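Local coordinates for S-adenosyl-L-methionine-dependent 2-deoxy-scyllo-inosamine dehydrogenase (Bacillus circulans, PDB 4M7S), which catalyses the radical S-adenosyl-L-methionine-dependent two-electron oxidation of 2-deoxy-scyllo-inosamine to amino-dideoxy-scyllo-inosose in butirosin biosynthesis, using two [4Fe-4S] clusters, at residues Q47-D52 against T79-R84. Numbering follows the deposited sequence.
Sequences QLSSLD and TEYIPR
Ser49 OG donates a hydrogen bond to the backbone carbonyl Tyr81 O, 3.0 Å away, arriving well off the C=O direction and tilted 22° from the carbonyl plane. The hydroxyl reaches this acceptor because OG stands anti to the backbone N of its own residue (chi1 -169°). The acceptor lies where helix 71-81 runs out, and a serine suits the spot, as its small side chain is consistent with the close approach of 5.2 Å between Ser49 CA and Tyr81 CA. Ser49 CB lies at the edge of the Tyr81 ring, near the ring plane, 3.8 Å from Tyr81 CD1. The Tyr81 side chain also touches Lys42, Met45 and Glu46 of helix 38-50.

Deeper in, Ile82, the first residue to leave helix 71-81, sends its CG2 methyl against the last turn of helix 38-50, 3.8 Å from Leu48 CB. Its other branch carries CD1 to Leu48 CD1. Both side chains also rest on Ile57 of strand 56-58, so branched aliphatic residues fill the layer between the helix ends and the sheet.

Towards solvent, Asp52 takes a positive phi in the Schellman motif that closes helix 38-50. The Asp52 and Arg84 side chains cross at about a right angle: Asp52 OD2 forms a long salt bridge of 3.4 Å with Arg84 NH1, while Asp52 OD1 sits 3.3 Å from Arg84 CD. Arg84 NH1 also makes a weak bond to Asp52 O. The bend at chi3 brings the guanidinium across to Asp52, its plane 51° from that of the carboxylate.

Thus two successive helices of the alpha/beta radical SAM core, 38-50 and 71-81, are joined at their C-terminal ends by an apolar inner layer, one hydroxyl-carbonyl bond and an exposed, long ion pair, which would probably contribute only modestly.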
# COMPACT_ATOMS: atom_id res chain seq x y z
N GLN A 47 -2.18 15.79 5.09
CA GLN A 47 -2.14 15.07 6.36
C GLN A 47 -0.77 14.45 6.57
O GLN A 47 -0.21 14.53 7.67
CB GLN A 47 -3.22 13.98 6.40
CG GLN A 47 -4.63 14.55 6.32
CD GLN A 47 -5.68 13.45 6.26
OE1 GLN A 47 -5.38 12.28 6.52
NE2 GLN A 47 -6.90 13.82 5.88
N LEU A 48 -0.23 13.86 5.51
CA LEU A 48 1.09 13.23 5.59
C LEU A 48 2.13 14.31 5.80
O LEU A 48 3.13 14.11 6.51
CB LEU A 48 1.38 12.39 4.34
CG LEU A 48 0.61 11.08 4.17
CD1 LEU A 48 1.07 10.33 2.89
CD2 LEU A 48 0.79 10.18 5.41
N SER A 49 1.90 15.48 5.21
CA SER A 49 2.81 16.61 5.42
C SER A 49 2.80 17.10 6.86
O SER A 49 3.84 17.46 7.40
CB SER A 49 2.47 17.77 4.47
OG SER A 49 3.50 18.72 4.52
N SER A 50 1.61 17.12 7.48
CA SER A 50 1.47 17.57 8.86
C SER A 50 2.18 16.61 9.84
O SER A 50 2.41 16.95 11.00
CB SER A 50 -0.01 17.66 9.23
OG SER A 50 -0.58 16.37 9.31
N LEU A 51 2.52 15.42 9.36
CA LEU A 51 3.24 14.44 10.17
C LEU A 51 4.73 14.43 9.84
O LEU A 51 5.48 13.65 10.42
CB LEU A 51 2.67 13.03 9.91
CG LEU A 51 1.22 12.75 10.31
CD1 LEU A 51 0.70 11.49 9.61
CD2 LEU A 51 1.09 12.62 11.84
N ASP A 52 5.17 15.28 8.92
CA ASP A 52 6.54 15.22 8.39
C ASP A 52 6.89 13.78 7.98
O ASP A 52 7.98 13.28 8.26
CB ASP A 52 7.54 15.74 9.43
CG ASP A 52 8.89 16.08 8.81
OD1 ASP A 52 9.01 16.09 7.57
OD2 ASP A 52 9.84 16.35 9.59
N THR A 79 6.79 15.05 -3.62
CA THR A 79 8.05 15.77 -3.48
C THR A 79 7.84 17.15 -2.83
O THR A 79 8.74 17.68 -2.16
CB THR A 79 8.74 15.92 -4.87
OG1 THR A 79 9.00 14.62 -5.42
CG2 THR A 79 10.04 16.67 -4.75
N GLU A 80 6.65 17.72 -3.01
CA GLU A 80 6.34 19.04 -2.44
C GLU A 80 5.90 18.93 -1.00
O GLU A 80 6.33 19.70 -0.14
CB GLU A 80 5.23 19.72 -3.25
CG GLU A 80 5.70 20.81 -4.19
CD GLU A 80 5.91 22.14 -3.49
OE1 GLU A 80 6.99 22.74 -3.68
OE2 GLU A 80 5.00 22.58 -2.76
N TYR A 81 5.03 17.96 -0.73
CA TYR A 81 4.41 17.80 0.58
C TYR A 81 5.26 16.97 1.54
O TYR A 81 5.37 17.30 2.72
CB TYR A 81 3.01 17.20 0.45
CG TYR A 81 1.94 18.21 0.06
CD1 TYR A 81 1.32 18.99 1.02
CD2 TYR A 81 1.59 18.39 -1.27
CE1 TYR A 81 0.35 19.90 0.68
CE2 TYR A 81 0.62 19.31 -1.63
CZ TYR A 81 0.00 20.06 -0.65
OH TYR A 81 -0.96 20.98 -1.01
N ILE A 82 5.84 15.89 1.03
CA ILE A 82 6.60 14.96 1.87
C ILE A 82 7.96 14.60 1.25
O ILE A 82 8.21 13.45 0.91
CB ILE A 82 5.77 13.69 2.18
CG1 ILE A 82 5.21 13.07 0.90
CG2 ILE A 82 4.60 14.02 3.11
CD1 ILE A 82 4.44 11.75 1.13
N PRO A 83 8.85 15.60 1.11
CA PRO A 83 10.11 15.39 0.40
C PRO A 83 11.06 14.40 1.11
O PRO A 83 11.97 13.88 0.46
CB PRO A 83 10.73 16.80 0.35
CG PRO A 83 10.12 17.53 1.49
CD PRO A 83 8.73 16.98 1.63
N ARG A 84 10.85 14.16 2.40
CA ARG A 84 11.62 13.13 3.12
C ARG A 84 11.14 11.71 2.80
O ARG A 84 11.88 10.74 3.00
CB ARG A 84 11.55 13.34 4.63
CG ARG A 84 11.99 14.69 5.14
CD ARG A 84 11.84 14.75 6.67
NE ARG A 84 12.75 13.83 7.35
CZ ARG A 84 12.47 13.17 8.47
NH1 ARG A 84 11.28 13.30 9.05
NH2 ARG A 84 13.37 12.36 9.01